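Probable mRNA-capping enzyme (Acanthamoeba polyphaga mimivirus, PDB 3BGY) caps viral mRNA, its N-terminal tunnel-type triphosphatase domain, crystallised here, hydrolysing the 5'-triphosphate end before other domains of the longer enzyme add and methylate the guanosine. Local coordinates at residues A[40-45]-A[209-214]; A[12-17]-A[140-145]. All coordinates share one frame; numbering follows the deposited sequence. Where two conformers were deposited one is given.

Contact 1: A[40-45]-A[209-214]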
# COMPACT_ATOMS: atom_id res chain seq x y z
N VAL A 40 -1.30 5.39 8.28
CA VAL A 40 -2.56 6.05 8.65
C VAL A 40 -3.28 6.22 7.32
O VAL A 40 -2.80 6.90 6.43
CB VAL A 40 -2.37 7.40 9.33
CG1 VAL A 40 -3.75 7.96 9.76
CG2 VAL A 40 -1.50 7.24 10.57
N SER A 41 -4.45 5.59 7.19
CA SER A 41 -5.23 5.62 5.96
C SER A 41 -6.37 6.64 6.09
O SER A 41 -7.15 6.57 7.04
CB SER A 41 -5.78 4.21 5.65
OG SER A 41 -6.69 4.23 4.55
N PHE A 42 -6.42 7.60 5.17
CA PHE A 42 -7.45 8.63 5.17
C PHE A 42 -8.62 8.17 4.33
O PHE A 42 -8.42 7.73 3.21
CB PHE A 42 -6.91 9.96 4.65
CG PHE A 42 -5.93 10.61 5.56
CD1 PHE A 42 -4.61 10.14 5.66
CD2 PHE A 42 -6.33 11.69 6.38
CE1 PHE A 42 -3.68 10.73 6.57
CE2 PHE A 42 -5.39 12.29 7.30
CZ PHE A 42 -4.08 11.80 7.38
N LYS A 43 -9.82 8.21 4.91
CA LYS A 43 -11.00 7.74 4.18
C LYS A 43 -11.73 8.86 3.44
O LYS A 43 -11.42 10.03 3.61
CB LYS A 43 -11.96 7.01 5.14
CG LYS A 43 -11.30 5.90 5.99
CD LYS A 43 -10.61 4.84 5.12
CE LYS A 43 -9.90 3.79 5.94
NZ LYS A 43 -9.08 2.88 5.09
N ASN A 44 -12.66 8.46 2.56
CA ASN A 44 -13.49 9.38 1.75
C ASN A 44 -12.73 10.30 0.84
O ASN A 44 -12.95 11.51 0.83
CB ASN A 44 -14.43 10.21 2.65
CG ASN A 44 -15.38 9.36 3.42
OD1 ASN A 44 -15.75 8.27 2.99
ND2 ASN A 44 -15.79 9.85 4.59
N ILE A 45 -11.68 9.75 0.21
CA ILE A 45 -10.90 10.55 -0.73
C ILE A 45 -11.50 10.30 -2.12
O ILE A 45 -11.61 9.14 -2.56
CB ILE A 45 -9.41 10.13 -0.73
CG1 ILE A 45 -8.80 10.27 0.69
CG2 ILE A 45 -8.63 10.95 -1.79
CD1 ILE A 45 -8.93 11.63 1.33
N TYR A 209 -9.70 6.36 -5.02
CA TYR A 209 -8.54 7.15 -4.59
C TYR A 209 -8.18 6.87 -3.15
O TYR A 209 -9.05 6.76 -2.31
CB TYR A 209 -8.84 8.66 -4.84
CG TYR A 209 -9.26 8.94 -6.26
CD1 TYR A 209 -8.31 9.09 -7.29
CD2 TYR A 209 -10.63 8.94 -6.63
CE1 TYR A 209 -8.68 9.23 -8.62
CE2 TYR A 209 -11.02 9.06 -7.99
CZ TYR A 209 -10.05 9.20 -8.96
OH TYR A 209 -10.43 9.32 -10.28
N GLU A 210 -6.89 6.67 -2.90
CA GLU A 210 -6.38 6.29 -1.58
C GLU A 210 -5.29 7.24 -1.13
O GLU A 210 -4.41 7.58 -1.91
CB GLU A 210 -5.87 4.84 -1.64
CG GLU A 210 -7.04 3.85 -1.84
CD GLU A 210 -6.67 2.40 -2.00
OE1 GLU A 210 -5.47 2.05 -1.95
OE2 GLU A 210 -7.61 1.59 -2.18
N LEU A 211 -5.33 7.63 0.15
CA LEU A 211 -4.35 8.56 0.72
C LEU A 211 -3.84 7.97 2.02
O LEU A 211 -4.63 7.58 2.90
CB LEU A 211 -4.97 9.92 1.04
CG LEU A 211 -4.14 10.96 1.81
CD1 LEU A 211 -2.93 11.42 1.01
CD2 LEU A 211 -5.01 12.17 2.17
N GLU A 212 -2.52 7.88 2.15
CA GLU A 212 -1.96 7.36 3.39
C GLU A 212 -0.73 8.11 3.81
O GLU A 212 -0.06 8.70 2.99
CB GLU A 212 -1.48 5.91 3.24
CG GLU A 212 -2.50 4.86 2.88
CD GLU A 212 -2.53 4.58 1.39
OE1 GLU A 212 -1.47 4.68 0.72
OE2 GLU A 212 -3.61 4.25 0.90
N LEU A 213 -0.49 8.15 5.12
CA LEU A 213 0.74 8.71 5.67
C LEU A 213 1.45 7.47 6.23
O LEU A 213 0.99 6.87 7.21
CB LEU A 213 0.48 9.73 6.80
CG LEU A 213 1.77 10.18 7.53
CD1 LEU A 213 2.62 11.06 6.63
CD2 LEU A 213 1.44 10.89 8.82
N GLU A 214 2.54 7.05 5.58
CA GLU A 214 3.29 5.87 6.02
C GLU A 214 4.61 6.27 6.67
O GLU A 214 5.31 7.15 6.18
CB GLU A 214 3.59 4.93 4.83
CG GLU A 214 2.42 4.71 3.88
CD GLU A 214 2.30 3.29 3.36
OE1 GLU A 214 3.33 2.58 3.25
OE2 GLU A 214 1.17 2.89 3.03
O HOH W 1 -5.70 3.82 2.27
O HOH W 2 -7.38 6.09 1.52
O HOH W 3 -11.44 6.76 -1.93
O HOH W 4 -10.53 7.00 0.37
O HOH W 5 -12.39 6.70 -3.96
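Leu211 is the bump in this contact, and Phe42 and Ile45 form the hollow it fills. Its CB lies 3.9 Å from Ile45 CG1; with CG anti to the backbone N (chi1 172°), CD2 comes to 3.8 Å from Phe42 CB. Ile45 CD1 meets the same methyl, while Ile45 CG2 rests on Tyr209 CB, 3.8 Å away. The Phe42 ring turns an edge to the neighbouring strand, with Leu211 O in its plane and Leu213 CB beyond.

Beneath these side chains the strands run antiparallel. Val40 and Leu213 exchange two backbone bonds, and Glu212 CA adds a CH contact to Val40 O at 3.2 Å. Phe42 N reaches Leu211 O in a nearly straight bond of 2.9 Å, but the return link is a water, bridging Phe42 O and Leu211 N. After the excursion through Lys43 and Asn44, a second water joins Ile45 N to Tyr209 O.

Ser41 and Glu212 occupy the other face, together with Glu210 and Glu214. Such alternating glutamates recall those that hold the metal in tunnel triphosphatases. Lys43 NZ donates to Ser41 OG at 2.8 Å.

The pairing joins the first and last strands of the eight-stranded order and so closes the barrel. Strand 142-152 flanks 40-42 and strand 186-196 flanks 209-214, while helix 221-235 packs over Val40, Phe42 and Leu213 through Leu228. Phe50 of helix 47-60 meets the Tyr209 ring.

Contact 2: A[12-17]-A[140-145]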
# COMPACT_ATOMS: atom_id res chain seq x y z
N ILE A 12 -6.61 21.57 19.31
CA ILE A 12 -7.33 20.52 18.53
C ILE A 12 -6.55 19.20 18.57
O ILE A 12 -5.45 19.09 18.01
CB ILE A 12 -7.55 20.95 17.03
CG1 ILE A 12 -8.16 22.35 16.95
CG2 ILE A 12 -8.47 19.94 16.30
CD1 ILE A 12 -8.13 23.00 15.56
N THR A 13 -7.10 18.21 19.28
CA THR A 13 -6.48 16.89 19.38
C THR A 13 -7.31 15.91 18.56
O THR A 13 -8.53 16.03 18.50
CB THR A 13 -6.38 16.36 20.86
OG1 THR A 13 -7.68 16.32 21.45
CG2 THR A 13 -5.45 17.23 21.69
N ILE A 14 -6.63 14.96 17.94
CA ILE A 14 -7.26 13.94 17.12
C ILE A 14 -7.59 12.69 17.91
O ILE A 14 -8.68 12.14 17.78
CB ILE A 14 -6.36 13.54 15.90
CG1 ILE A 14 -6.21 14.74 14.96
CG2 ILE A 14 -6.96 12.35 15.09
CD1 ILE A 14 -5.25 14.50 13.81
N PHE A 15 -6.66 12.28 18.76
CA PHE A 15 -6.81 11.04 19.53
C PHE A 15 -7.38 11.21 20.92
O PHE A 15 -7.03 12.15 21.63
CB PHE A 15 -5.45 10.32 19.67
CG PHE A 15 -4.71 10.13 18.37
CD1 PHE A 15 -5.36 9.57 17.25
CD2 PHE A 15 -3.36 10.51 18.25
CE1 PHE A 15 -4.67 9.41 16.03
CE2 PHE A 15 -2.67 10.35 17.03
CZ PHE A 15 -3.33 9.79 15.93
N SER A 16 -8.21 10.25 21.30
CA SER A 16 -8.76 10.20 22.66
C SER A 16 -7.61 9.66 23.52
O SER A 16 -6.61 9.15 22.98
CB SER A 16 -9.92 9.22 22.73
OG SER A 16 -9.47 7.91 22.44
N GLU A 17 -7.75 9.69 24.84
CA GLU A 17 -6.70 9.17 25.71
C GLU A 17 -6.41 7.69 25.45
O GLU A 17 -5.24 7.29 25.35
CB GLU A 17 -7.06 9.40 27.19
CG GLU A 17 -5.99 8.88 28.15
CD GLU A 17 -6.35 9.05 29.61
OE1 GLU A 17 -7.51 9.41 29.91
OE2 GLU A 17 -5.46 8.85 30.45
N TRP A 140 -12.95 11.07 13.46
CA TRP A 140 -12.00 11.49 12.41
C TRP A 140 -11.98 10.36 11.41
O TRP A 140 -11.88 9.19 11.78
CB TRP A 140 -10.60 11.75 12.96
CG TRP A 140 -10.54 12.90 13.90
CD1 TRP A 140 -10.84 12.88 15.24
CD2 TRP A 140 -10.17 14.24 13.60
NE1 TRP A 140 -10.67 14.11 15.79
CE2 TRP A 140 -10.26 14.98 14.81
CE3 TRP A 140 -9.76 14.91 12.43
CZ2 TRP A 140 -9.95 16.35 14.90
CZ3 TRP A 140 -9.45 16.29 12.50
CH2 TRP A 140 -9.54 16.99 13.74
N ALA A 141 -12.05 10.70 10.14
CA ALA A 141 -12.12 9.70 9.07
C ALA A 141 -10.76 9.08 8.69
O ALA A 141 -10.27 9.23 7.55
CB ALA A 141 -12.81 10.32 7.84
N ILE A 142 -10.16 8.39 9.66
CA ILE A 142 -8.88 7.69 9.47
C ILE A 142 -8.81 6.41 10.22
O ILE A 142 -9.57 6.19 11.18
CB ILE A 142 -7.63 8.50 9.98
CG1 ILE A 142 -7.86 9.09 11.38
CG2 ILE A 142 -7.24 9.52 9.00
CD1 ILE A 142 -6.61 9.63 12.04
N THR A 143 -7.95 5.51 9.73
CA THR A 143 -7.68 4.27 10.42
C THR A 143 -6.18 4.21 10.62
O THR A 143 -5.44 4.80 9.83
CB THR A 143 -8.19 2.99 9.73
OG1 THR A 143 -7.60 2.85 8.43
CG2 THR A 143 -9.70 3.00 9.61
N ILE A 144 -5.73 3.61 11.71
CA ILE A 144 -4.29 3.48 11.96
C ILE A 144 -4.06 1.97 11.84
O ILE A 144 -4.75 1.18 12.48
CB ILE A 144 -3.89 3.91 13.41
CG1 ILE A 144 -4.57 5.21 13.86
CG2 ILE A 144 -2.40 3.98 13.54
CD1 ILE A 144 -4.09 6.47 13.24
N LYS A 145 -3.07 1.56 11.06
CA LYS A 145 -2.84 0.14 10.85
C LYS A 145 -1.38 -0.22 10.92
O LYS A 145 -0.53 0.54 10.46
CB LYS A 145 -3.35 -0.24 9.44
CG LYS A 145 -3.32 -1.73 9.02
CD LYS A 145 -3.58 -1.87 7.51
CE LYS A 145 -3.77 -3.32 7.07
NZ LYS A 145 -3.86 -3.46 5.58
O HOH W 6 -11.60 14.56 18.63
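Ile14 lies over one face of the Trp140 indole, both branches of the side chain taking part. With CG1 anti to the carbonyl carbon (chi1 -65°) and CG2 anti to the backbone N, CG1 sits 3.9 Å above the ring plane, over its centre. CG2 makes a CH-pi contact with the five-membered ring, 3.9 Å from its centroid and only 11° off the normal. Ile12 comes to the edge of the indole instead, its CG2 4.0 Å from Trp140 CH2. A water in the indole plane accepts from Trp140 NE1 at 3.0 Å and gives a weak bond to Thr13 O.

Farther along the chain, Ile142 holds CG1 between its backbone N and carbonyl carbon (chi1 47°), the crowded position, and its extended chain carries CD1 to 4.1 Å from Ile14 CG2. Phe15 CE1 approaches Ile144 CD1 from the opposite direction, also at 4.1 Å.

The N-terminal segment thus lies against the outside of the barrel, beside strand 142-152. Glu225 OE2 of helix 221-235 takes the backbone N-H groups of Ile14 and Phe15, Phe232 of that helix meets the Trp140 ring, and Phe15 and Ile144 both touch Ile23 of helix 17-32.

Strands 36-42 and 142-152 lie side by side in the barrel, so contacts 1 and 2 touch directly although their centres are about 13 Å apart. Lys43 N to Ala141 O and Ser41 N to Thr143 O, each 2.9 Å, are probable hydrogen bonds, and Phe42 CD2 packs 3.5 Å from Ile142 CG2. Helix 221-235 serves both contacts, through Leu228 and Phe232. Contact 2 stays on the barrel's outer surface. Contact 1 spans its wall, and its glutamate-bearing face probably lines the tunnel where the triphosphate is cleaved.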